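Local coordinates for tRNA (uracil(54)-C(5))-methyltransferase (Pyrococcus abyssi, PDB 2JJQ), which methylates carbon 5 of uridine 54 in tRNA, using S-adenosyl-L-methionine as the methyl donor, at residues E102-K107 with A408-P413; G161-E166 with L197-F202; I254-D259 with T273-A278. One frame throughout, in Å; residues are numbered along the deposited sequence.

Contact 1 (E102-K107 with A408-P413)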
loop_
_atom_site.group_PDB
_atom_site.type_symbol
_atom_site.label_atom_id
_atom_site.label_comp_id
_atom_site.label_asym_id
_atom_site.label_seq_id
_atom_site.Cartn_x
_atom_site.Cartn_y
_atom_site.Cartn_z
ATOM N N GLU A 102 12.944 11.986 -8.790
ATOM C CA GLU A 102 13.093 13.428 -8.942
ATOM C C GLU A 102 11.706 14.101 -8.843
ATOM O O GLU A 102 11.557 15.123 -8.184
ATOM C CB GLU A 102 13.755 13.723 -10.301
ATOM C CG GLU A 102 13.860 15.199 -10.605
ATOM C CD GLU A 102 14.520 15.485 -11.961
ATOM O OE1 GLU A 102 15.536 14.835 -12.305
ATOM O OE2 GLU A 102 14.036 16.396 -12.673
ATOM N N PHE A 103 10.700 13.512 -9.480
ATOM C CA PHE A 103 9.343 14.025 -9.414
ATOM C C PHE A 103 8.867 14.059 -7.951
ATOM O O PHE A 103 8.223 15.028 -7.518
ATOM C CB PHE A 103 8.411 13.124 -10.253
ATOM C CG PHE A 103 6.933 13.260 -9.890
ATOM C CD1 PHE A 103 6.196 14.296 -10.405
ATOM C CD2 PHE A 103 6.300 12.343 -9.041
ATOM C CE1 PHE A 103 4.848 14.430 -10.109
ATOM C CE2 PHE A 103 4.965 12.455 -8.714
ATOM C CZ PHE A 103 4.218 13.554 -9.225
ATOM N N LYS A 104 9.173 13.012 -7.193
ATOM C CA LYS A 104 8.750 12.911 -5.794
ATOM C C LYS A 104 9.483 13.934 -4.931
ATOM O O LYS A 104 8.870 14.548 -4.069
ATOM C CB LYS A 104 8.927 11.471 -5.267
ATOM C CG LYS A 104 7.792 10.623 -5.856
ATOM C CD LYS A 104 7.956 9.138 -5.647
ATOM C CE LYS A 104 6.691 8.423 -6.152
ATOM N NZ LYS A 104 6.651 6.910 -5.951
ATOM N N ARG A 105 10.773 14.135 -5.181
ATOM C CA ARG A 105 11.518 15.189 -4.465
ATOM C C ARG A 105 10.898 16.551 -4.677
ATOM O O ARG A 105 10.657 17.289 -3.732
ATOM C CB ARG A 105 12.994 15.193 -4.847
ATOM C CG ARG A 105 13.663 13.994 -4.275
ATOM C CD ARG A 105 15.143 14.205 -4.332
ATOM N NE ARG A 105 15.557 14.274 -5.716
ATOM C CZ ARG A 105 16.037 13.232 -6.388
ATOM N NH1 ARG A 105 16.154 12.053 -5.783
ATOM N NH2 ARG A 105 16.400 13.376 -7.655
ATOM N N LYS A 106 10.621 16.865 -5.923
ATOM C CA LYS A 106 10.056 18.164 -6.278
ATOM C C LYS A 106 8.658 18.365 -5.666
ATOM O O LYS A 106 8.345 19.424 -5.088
ATOM C CB LYS A 106 10.005 18.276 -7.797
ATOM C CG LYS A 106 11.386 18.553 -8.438
ATOM C CD LYS A 106 11.230 18.525 -9.973
ATOM C CE LYS A 106 12.559 18.683 -10.762
ATOM N NZ LYS A 106 13.487 19.751 -10.216
ATOM N N LYS A 107 7.816 17.335 -5.779
ATOM C CA LYS A 107 6.482 17.357 -5.164
ATOM C C LYS A 107 6.498 17.611 -3.663
ATOM O O LYS A 107 5.758 18.475 -3.156
ATOM C CB LYS A 107 5.768 16.043 -5.476
ATOM C CG LYS A 107 4.378 15.984 -4.872
ATOM C CD LYS A 107 3.760 14.662 -5.338
ATOM C CE LYS A 107 2.537 14.310 -4.561
ATOM N NZ LYS A 107 1.963 12.979 -5.051
ATOM N N ALA A 408 11.577 10.811 3.089
ATOM C CA ALA A 408 10.512 10.109 2.382
ATOM C C ALA A 408 11.086 8.804 1.888
ATOM O O ALA A 408 12.266 8.730 1.536
ATOM C CB ALA A 408 10.033 10.901 1.161
ATOM N N LEU A 409 10.278 7.770 1.918
ATOM C CA LEU A 409 10.721 6.436 1.420
ATOM C C LEU A 409 9.801 6.143 0.253
ATOM O O LEU A 409 8.575 6.341 0.353
ATOM C CB LEU A 409 10.608 5.346 2.472
ATOM C CG LEU A 409 11.623 5.517 3.604
ATOM C CD1 LEU A 409 10.925 6.415 4.585
ATOM C CD2 LEU A 409 11.886 4.142 4.243
ATOM N N ASP A 410 10.389 5.757 -0.876
ATOM C CA ASP A 410 9.556 5.378 -2.004
ATOM C C ASP A 410 8.927 3.991 -1.748
ATOM O O ASP A 410 9.423 2.946 -2.205
ATOM C CB ASP A 410 10.310 5.417 -3.339
ATOM C CG ASP A 410 9.368 5.192 -4.501
ATOM O OD1 ASP A 410 8.165 5.460 -4.303
ATOM O OD2 ASP A 410 9.758 4.665 -5.565
ATOM N N MET A 411 7.818 3.986 -1.026
ATOM C CA MET A 411 7.148 2.735 -0.736
ATOM C C MET A 411 6.375 2.287 -1.970
ATOM O O MET A 411 5.985 1.088 -2.093
ATOM C CB MET A 411 6.187 2.926 0.478
ATOM C CG MET A 411 6.990 3.004 1.838
ATOM S SD MET A 411 7.575 1.361 2.392
ATOM C CE MET A 411 6.177 0.367 1.867
ATOM N N PHE A 412 6.163 3.222 -2.902
ATOM C CA PHE A 412 5.181 2.989 -3.977
ATOM C C PHE A 412 5.755 3.328 -5.370
ATOM O O PHE A 412 5.239 4.226 -6.065
ATOM C CB PHE A 412 3.938 3.834 -3.737
ATOM C CG PHE A 412 3.401 3.702 -2.354
ATOM C CD1 PHE A 412 2.692 2.594 -1.983
ATOM C CD2 PHE A 412 3.638 4.693 -1.438
ATOM C CE1 PHE A 412 2.176 2.455 -0.661
ATOM C CE2 PHE A 412 3.144 4.574 -0.123
ATOM C CZ PHE A 412 2.413 3.460 0.253
ATOM N N PRO A 413 6.762 2.586 -5.787
ATOM C CA PRO A 413 7.321 2.811 -7.133
ATOM C C PRO A 413 6.236 2.803 -8.231
ATOM O O PRO A 413 5.256 2.038 -8.151
ATOM C CB PRO A 413 8.228 1.597 -7.336
ATOM C CG PRO A 413 8.600 1.130 -5.917
ATOM C CD PRO A 413 7.417 1.467 -5.058
HETATM O O HOH W 1 8.662 6.035 -7.655
#
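K104 reaches D410 and F412 with its chain extended beyond CG, after a first torsion (chi1 -76°) that sets CG opposite the carbonyl carbon. D410 turns its carboxylate to the lysine with CG opposite its own backbone N (chi1 -173°). The two side chains cross at about a right angle. The contact is carried almost wholly by the end of the lysine.

K104 NZ forms a salt bridge with D410 OD1 at 2.7 Å. The ammonium meets OD1 from above the carboxylate plane, 41° out of it. The same nitrogen gives a weak hydrogen bond to the carbonyl oxygen, F412 O, at 3.0 Å. A water accepts from K104 NZ at 2.8 Å and donates to D410 OD2 at 2.7 Å. It thus ties the ammonium to the second carboxylate oxygen, which also bonds to the hydroxyl of Y97. The ammonium has a further acceptor in the carbonyl of H417.

D410 is the centre of an inverse gamma turn. Close by, F412 N makes a weak bond of 3.3 Å to D410 OD1. OD1 thus takes the lysine and, weakly, the backbone N-H of F412. The F412 side chain leads away from helix 97-112 and touches E419, the predicted proton acceptor. It also comes within about 4 Å of the side chain of C387, the predicted nucleophile.

The contact joins helix 97-112 to the loop between the last two strands of the catalytic domain. Its charges are buried, and each is met by several polar partners. By bonding D410 OD1 and the carbonyls of F412 and H417, the ammonium probably helps to hold this loop beside the predicted catalytic residues.

Contact 2 (G161-E166 with L197-F202); sequences GKTSRE and LREGKF
S164 and L197 make the closely packed, buried part of this contact, and T163 with E199 makes a more open part bridged by water. On the packed side, L197 CD1 lies against S164 CA at 3.9 Å. L197 also packs on I131 and L133 of the neighbouring strand 130-136. S164 turns its hydroxyl back to its own chain, where S164 OG donates to G161 O at 2.7 Å. That carbonyl also accepts from S164 N. The serine hydroxyl bonds in addition to the backbone N of C157, a cluster ligand by similarity.

The open side is partly exposed, yet its bonds are short. The hydroxyl T163 OG1 donates to E199 OE1 at 2.8 Å. It comes on the syn side of the carboxylate, 24° out of its plane. A first torsion of -60° places OG1 beside the backbone N of T163, and CG2 lies 3.8 Å from E199 OE1. The glutamate chain, extended beyond CG, carries its carboxylate to the first turn of the helix.

K201 NZ forms a salt bridge with E199 OE2 at 2.7 Å. The oxygen receives it on its anti lone pair, the one turned away from OE1. A water donates to E199 OE2 at 2.7 Å and accepts from the backbone T163 N at 3.0 Å. K201 NZ also bonds to the carbonyls of G126 and R128.

The contact sets the start of helix 162-178 on the end of strand 192-199. The carboxylate bonds directly to the T163 hydroxyl and reaches T163 N only through the water. The lysine and these two donors would be expected to favour the ionised form of E199, with the helix start adding at most a minor, water-mediated effect.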
loop_
_atom_site.group_PDB
_atom_site.type_symbol
_atom_site.label_atom_id
_atom_site.label_comp_id
_atom_site.label_asym_id
_atom_site.label_seq_id
_atom_site.Cartn_x
_atom_site.Cartn_y
_atom_site.Cartn_z
ATOM N N GLY A 161 5.878 -10.074 -9.224
ATOM C CA GLY A 161 6.982 -10.933 -9.583
ATOM C C GLY A 161 6.491 -12.254 -10.165
ATOM O O GLY A 161 5.268 -12.472 -10.363
ATOM N N LYS A 162 7.452 -13.137 -10.395
ATOM C CA LYS A 162 7.211 -14.385 -11.134
ATOM C C LYS A 162 6.189 -15.308 -10.520
ATOM O O LYS A 162 5.622 -16.107 -11.224
ATOM C CB LYS A 162 8.497 -15.191 -11.280
ATOM C CG LYS A 162 9.283 -15.330 -10.003
ATOM C CD LYS A 162 10.206 -16.563 -10.060
ATOM C CE LYS A 162 11.213 -16.573 -8.915
ATOM N NZ LYS A 162 12.163 -17.725 -9.044
ATOM N N THR A 163 6.005 -15.250 -9.202
ATOM C CA THR A 163 4.950 -16.062 -8.578
ATOM C C THR A 163 3.631 -15.802 -9.244
ATOM O O THR A 163 2.793 -16.684 -9.266
ATOM C CB THR A 163 4.855 -15.780 -7.058
ATOM O OG1 THR A 163 6.113 -16.110 -6.483
ATOM C CG2 THR A 163 3.779 -16.602 -6.370
ATOM N N SER A 164 3.403 -14.587 -9.745
ATOM C CA SER A 164 2.063 -14.283 -10.274
ATOM C C SER A 164 1.843 -15.072 -11.575
ATOM O O SER A 164 0.798 -15.595 -11.819
ATOM C CB SER A 164 1.864 -12.767 -10.500
ATOM O OG SER A 164 2.803 -12.288 -11.449
ATOM N N ARG A 165 2.869 -15.169 -12.393
ATOM C CA ARG A 165 2.814 -15.983 -13.633
ATOM C C ARG A 165 2.398 -17.441 -13.355
ATOM O O ARG A 165 1.454 -17.985 -13.979
ATOM C CB ARG A 165 4.203 -15.960 -14.306
ATOM C CG ARG A 165 4.190 -16.670 -15.705
ATOM C CD ARG A 165 5.509 -16.457 -16.450
ATOM N NE ARG A 165 5.577 -15.116 -17.020
ATOM C CZ ARG A 165 4.998 -14.743 -18.172
ATOM N NH1 ARG A 165 4.304 -15.614 -18.908
ATOM N NH2 ARG A 165 5.119 -13.489 -18.597
ATOM N N GLU A 166 3.063 -18.057 -12.372
ATOM C CA GLU A 166 2.727 -19.397 -11.910
ATOM C C GLU A 166 1.267 -19.500 -11.379
ATOM O O GLU A 166 0.516 -20.452 -11.703
ATOM C CB GLU A 166 3.718 -19.907 -10.836
ATOM C CG GLU A 166 3.069 -21.115 -10.063
ATOM C CD GLU A 166 3.979 -21.848 -9.055
ATOM O OE1 GLU A 166 5.121 -21.400 -8.800
ATOM O OE2 GLU A 166 3.513 -22.876 -8.490
ATOM N N LEU A 197 -3.244 -12.758 -4.346
ATOM C CA LEU A 197 -2.011 -13.488 -4.129
ATOM C C LEU A 197 -1.183 -12.687 -3.132
ATOM O O LEU A 197 -1.074 -11.471 -3.257
ATOM C CB LEU A 197 -1.247 -13.594 -5.453
ATOM C CG LEU A 197 -1.666 -14.688 -6.421
ATOM C CD1 LEU A 197 -0.977 -14.444 -7.798
ATOM C CD2 LEU A 197 -1.169 -16.031 -5.817
ATOM N N ARG A 198 -0.625 -13.353 -2.128
ATOM C CA ARG A 198 0.285 -12.685 -1.211
ATOM C C ARG A 198 1.548 -13.485 -1.085
ATOM O O ARG A 198 1.525 -14.734 -1.229
ATOM C CB ARG A 198 -0.389 -12.500 0.158
ATOM C CG ARG A 198 -1.695 -11.718 0.022
ATOM C CD ARG A 198 -2.343 -11.368 1.340
ATOM N NE ARG A 198 -1.595 -10.260 1.943
ATOM C CZ ARG A 198 -2.056 -9.473 2.910
ATOM N NH1 ARG A 198 -3.273 -9.669 3.412
ATOM N NH2 ARG A 198 -1.268 -8.515 3.380
ATOM N N GLU A 199 2.676 -12.815 -0.826
ATOM C CA GLU A 199 3.864 -13.588 -0.552
ATOM C C GLU A 199 4.833 -12.888 0.372
ATOM O O GLU A 199 4.855 -11.650 0.435
ATOM C CB GLU A 199 4.585 -14.051 -1.833
ATOM C CG GLU A 199 5.428 -13.084 -2.492
ATOM C CD GLU A 199 6.101 -13.664 -3.765
ATOM O OE1 GLU A 199 6.138 -14.911 -3.964
ATOM O OE2 GLU A 199 6.577 -12.845 -4.573
ATOM N N GLY A 200 5.607 -13.677 1.086
ATOM C CA GLY A 200 6.641 -13.113 1.972
ATOM C C GLY A 200 7.890 -13.058 1.139
ATOM O O GLY A 200 8.425 -14.118 0.702
ATOM N N LYS A 201 8.366 -11.858 0.871
ATOM C CA LYS A 201 9.598 -11.741 0.017
ATOM C C LYS A 201 10.819 -12.359 0.708
ATOM O O LYS A 201 11.718 -12.903 0.020
ATOM C CB LYS A 201 9.881 -10.276 -0.337
ATOM C CG LYS A 201 8.718 -9.597 -1.067
ATOM C CD LYS A 201 8.367 -10.320 -2.384
ATOM C CE LYS A 201 7.174 -9.683 -3.021
ATOM N NZ LYS A 201 6.994 -10.136 -4.403
ATOM N N PHE A 202 10.851 -12.325 2.041
ATOM C CA PHE A 202 12.028 -12.767 2.802
ATOM C C PHE A 202 11.877 -14.179 3.381
ATOM O O PHE A 202 12.800 -14.693 4.018
ATOM C CB PHE A 202 12.403 -11.760 3.894
ATOM C CG PHE A 202 12.715 -10.402 3.321
ATOM C CD1 PHE A 202 13.895 -10.211 2.604
ATOM C CD2 PHE A 202 11.780 -9.370 3.403
ATOM C CE1 PHE A 202 14.152 -8.952 2.022
ATOM C CE2 PHE A 202 12.017 -8.143 2.836
ATOM C CZ PHE A 202 13.203 -7.948 2.134
HETATM O O HOH W 2 7.017 -13.257 -7.183
#

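Contact 3 (I254-D259 with T273-A278)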
loop_
_atom_site.group_PDB
_atom_site.type_symbol
_atom_site.label_atom_id
_atom_site.label_comp_id
_atom_site.label_asym_id
_atom_site.label_seq_id
_atom_site.Cartn_x
_atom_site.Cartn_y
_atom_site.Cartn_z
ATOM N N ILE A 254 0.657 -17.130 6.381
ATOM C CA ILE A 254 2.077 -17.102 6.008
ATOM C C ILE A 254 2.814 -16.009 6.791
ATOM O O ILE A 254 2.192 -15.237 7.540
ATOM C CB ILE A 254 2.302 -16.916 4.489
ATOM C CG1 ILE A 254 1.728 -15.562 4.028
ATOM C CG2 ILE A 254 1.642 -18.164 3.730
ATOM C CD1 ILE A 254 2.150 -15.173 2.557
ATOM N N ARG A 255 4.124 -15.960 6.614
ATOM C CA ARG A 255 4.887 -14.928 7.299
ATOM C C ARG A 255 5.702 -14.087 6.341
ATOM O O ARG A 255 6.221 -14.565 5.310
ATOM C CB ARG A 255 5.891 -15.523 8.281
ATOM C CG ARG A 255 5.281 -16.150 9.506
ATOM C CD ARG A 255 6.370 -16.865 10.321
ATOM N NE ARG A 255 5.716 -17.626 11.417
ATOM C CZ ARG A 255 6.214 -17.758 12.659
ATOM N NH1 ARG A 255 7.370 -17.187 13.009
ATOM N NH2 ARG A 255 5.555 -18.463 13.566
ATOM N N GLU A 256 5.848 -12.833 6.723
ATOM C CA GLU A 256 6.875 -11.988 6.093
ATOM C C GLU A 256 7.872 -11.713 7.211
ATOM O O GLU A 256 7.525 -11.698 8.397
ATOM C CB GLU A 256 6.303 -10.647 5.601
ATOM C CG GLU A 256 7.375 -9.693 4.994
ATOM C CD GLU A 256 8.060 -10.335 3.781
ATOM O OE1 GLU A 256 7.674 -9.989 2.647
ATOM O OE2 GLU A 256 8.937 -11.210 3.982
ATOM N N ARG A 257 9.121 -11.504 6.834
ATOM C CA ARG A 257 10.123 -11.227 7.843
ATOM C C ARG A 257 10.862 -9.948 7.513
ATOM O O ARG A 257 11.392 -9.811 6.385
ATOM C CB ARG A 257 11.114 -12.412 7.914
ATOM C CG ARG A 257 12.308 -12.117 8.771
ATOM C CD ARG A 257 13.122 -13.401 8.996
ATOM N NE ARG A 257 12.585 -14.073 10.160
ATOM C CZ ARG A 257 13.292 -14.227 11.280
ATOM N NH1 ARG A 257 14.559 -13.811 11.312
ATOM N NH2 ARG A 257 12.762 -14.809 12.341
ATOM N N LEU A 258 10.869 -8.995 8.464
ATOM C CA LEU A 258 11.684 -7.764 8.322
ATOM C C LEU A 258 12.855 -7.849 9.270
ATOM O O LEU A 258 12.678 -7.802 10.484
ATOM C CB LEU A 258 10.828 -6.534 8.691
ATOM C CG LEU A 258 9.480 -6.445 7.908
ATOM C CD1 LEU A 258 8.878 -5.020 8.235
ATOM C CD2 LEU A 258 9.679 -6.623 6.413
ATOM N N ASP A 259 14.050 -7.998 8.707
ATOM C CA ASP A 259 15.245 -8.299 9.507
ATOM C C ASP A 259 15.012 -9.597 10.326
ATOM O O ASP A 259 14.909 -10.710 9.742
ATOM C CB ASP A 259 15.641 -7.087 10.345
ATOM C CG ASP A 259 16.211 -5.949 9.498
ATOM O OD1 ASP A 259 16.752 -6.204 8.388
ATOM O OD2 ASP A 259 16.124 -4.779 9.930
ATOM N N THR A 273 2.804 -2.969 1.642
ATOM C CA THR A 273 2.797 -3.713 0.373
ATOM C C THR A 273 4.162 -3.870 -0.287
ATOM O O THR A 273 4.288 -4.665 -1.202
ATOM C CB THR A 273 1.850 -3.094 -0.636
ATOM O OG1 THR A 273 2.196 -1.710 -0.807
ATOM C CG2 THR A 273 0.411 -3.163 -0.102
ATOM N N ASN A 274 5.144 -3.080 0.128
ATOM C CA ASN A 274 6.480 -3.166 -0.458
ATOM C C ASN A 274 7.414 -3.715 0.611
ATOM O O ASN A 274 7.855 -3.013 1.499
ATOM C CB ASN A 274 6.886 -1.793 -1.003
ATOM C CG ASN A 274 8.298 -1.766 -1.565
ATOM O OD1 ASN A 274 9.135 -2.642 -1.281
ATOM N ND2 ASN A 274 8.596 -0.694 -2.301
ATOM N N SER A 275 7.681 -5.005 0.540
ATOM C CA SER A 275 8.404 -5.606 1.668
ATOM C C SER A 275 9.798 -5.013 1.772
ATOM O O SER A 275 10.341 -4.888 2.883
ATOM C CB SER A 275 8.495 -7.128 1.519
ATOM O OG SER A 275 7.183 -7.683 1.605
ATOM N N TYR A 276 10.390 -4.649 0.628
ATOM C CA TYR A 276 11.824 -4.248 0.634
ATOM C C TYR A 276 12.001 -2.933 1.306
ATOM O O TYR A 276 12.862 -2.765 2.184
ATOM C CB TYR A 276 12.365 -4.204 -0.784
ATOM C CG TYR A 276 12.516 -5.615 -1.318
ATOM C CD1 TYR A 276 13.666 -6.349 -1.057
ATOM C CD2 TYR A 276 11.466 -6.244 -1.998
ATOM C CE1 TYR A 276 13.798 -7.681 -1.509
ATOM C CE2 TYR A 276 11.600 -7.562 -2.460
ATOM C CZ TYR A 276 12.758 -8.264 -2.198
ATOM O OH TYR A 276 12.913 -9.560 -2.674
ATOM N N GLN A 277 11.121 -2.008 0.949
ATOM C CA GLN A 277 11.139 -0.686 1.614
ATOM C C GLN A 277 10.625 -0.778 3.016
ATOM O O GLN A 277 10.955 0.073 3.841
ATOM C CB GLN A 277 10.171 0.243 0.996
ATOM C CG GLN A 277 10.649 1.176 0.060
ATOM C CD GLN A 277 11.819 2.122 0.437
ATOM O OE1 GLN A 277 12.604 1.989 1.415
ATOM N NE2 GLN A 277 11.991 3.031 -0.481
ATOM N N ALA A 278 9.737 -1.743 3.281
ATOM C CA ALA A 278 9.197 -1.877 4.637
ATOM C C ALA A 278 10.372 -2.078 5.596
ATOM O O ALA A 278 10.298 -1.674 6.740
ATOM C CB ALA A 278 8.241 -3.045 4.694
#
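E256 and S275 supply the hydrogen bond of this contact, and L258 supplies its van der Waals part. S275 OG donates to E256 OE1 at 2.6 Å. The hydroxyl comes on the anti side of the carboxylate, 30° out of its plane. S275 CB also lies close to the same oxygen. E256 swings CG away from its own amide N (chi1 177°) and then bends at chi2, which brings the carboxylate to the start of helix 275-288.

Both carboxylate oxygens have further donors. E256 OE2 takes the backbone N-H of R257 at 2.9 Å through its anti lone pair. The backbone N-H groups of K201 and F202 bond to OE1 and OE2 respectively. S275 OG has a second partner in the side-chain amide of N129. The buried glutamate is therefore surrounded by N-H and hydroxyl donors.

The van der Waals contacts come from the two methyl branches of L258. L258 CD1 and A278 CB form the apolar pair, at 4.1 Å. The methyls also lie against two carbonyl oxygens, with L258 CD1 3.9 Å from A278 O and L258 CD2 4.0 Å from S275 O. The leucine thus rests on the first turn of the helix, and it also packs on V279 and V282 of that helix.

A third group of bonds caps the helix. N274 OD1 accepts from Q277 N at 3.1 Å, with the donor well above the carbonyl plane. It takes a weak bond from Y276 N as well.

Strand 254-258 pairs with 261-265 in a small antiparallel sheet. Beside the cofactor pocket, near Q272 and T303, that sheet lies against the first turn of helix 275-288, an N-capped helix of the class I-like S-adenosyl-L-methionine-binding domain.

Contacts 2 and 3 lie in series along the chain, and both are nested inside the long loop closed by contact 1. Contacts 2 and 3 have centres 12 Å apart and meet where residues 200-202 pass E256. Contacts 1 and 3 have centres 20 Å apart but also touch. D410 O lies 3.1 Å from Q277 NE2, and M411 O 3.2 Å from N274 ND2. Contacts 1 and 2 do not touch, with nearest atoms about 10 Å apart. Contact 3 thus bridges the other two. Contact 1 adjoins the predicted catalytic pair through F412, about 10 Å from the bound S-adenosyl-L-homocysteine by its side chain. Contact 3 borders the cofactor pocket, with the L258 side chain about 8 Å from that ligand.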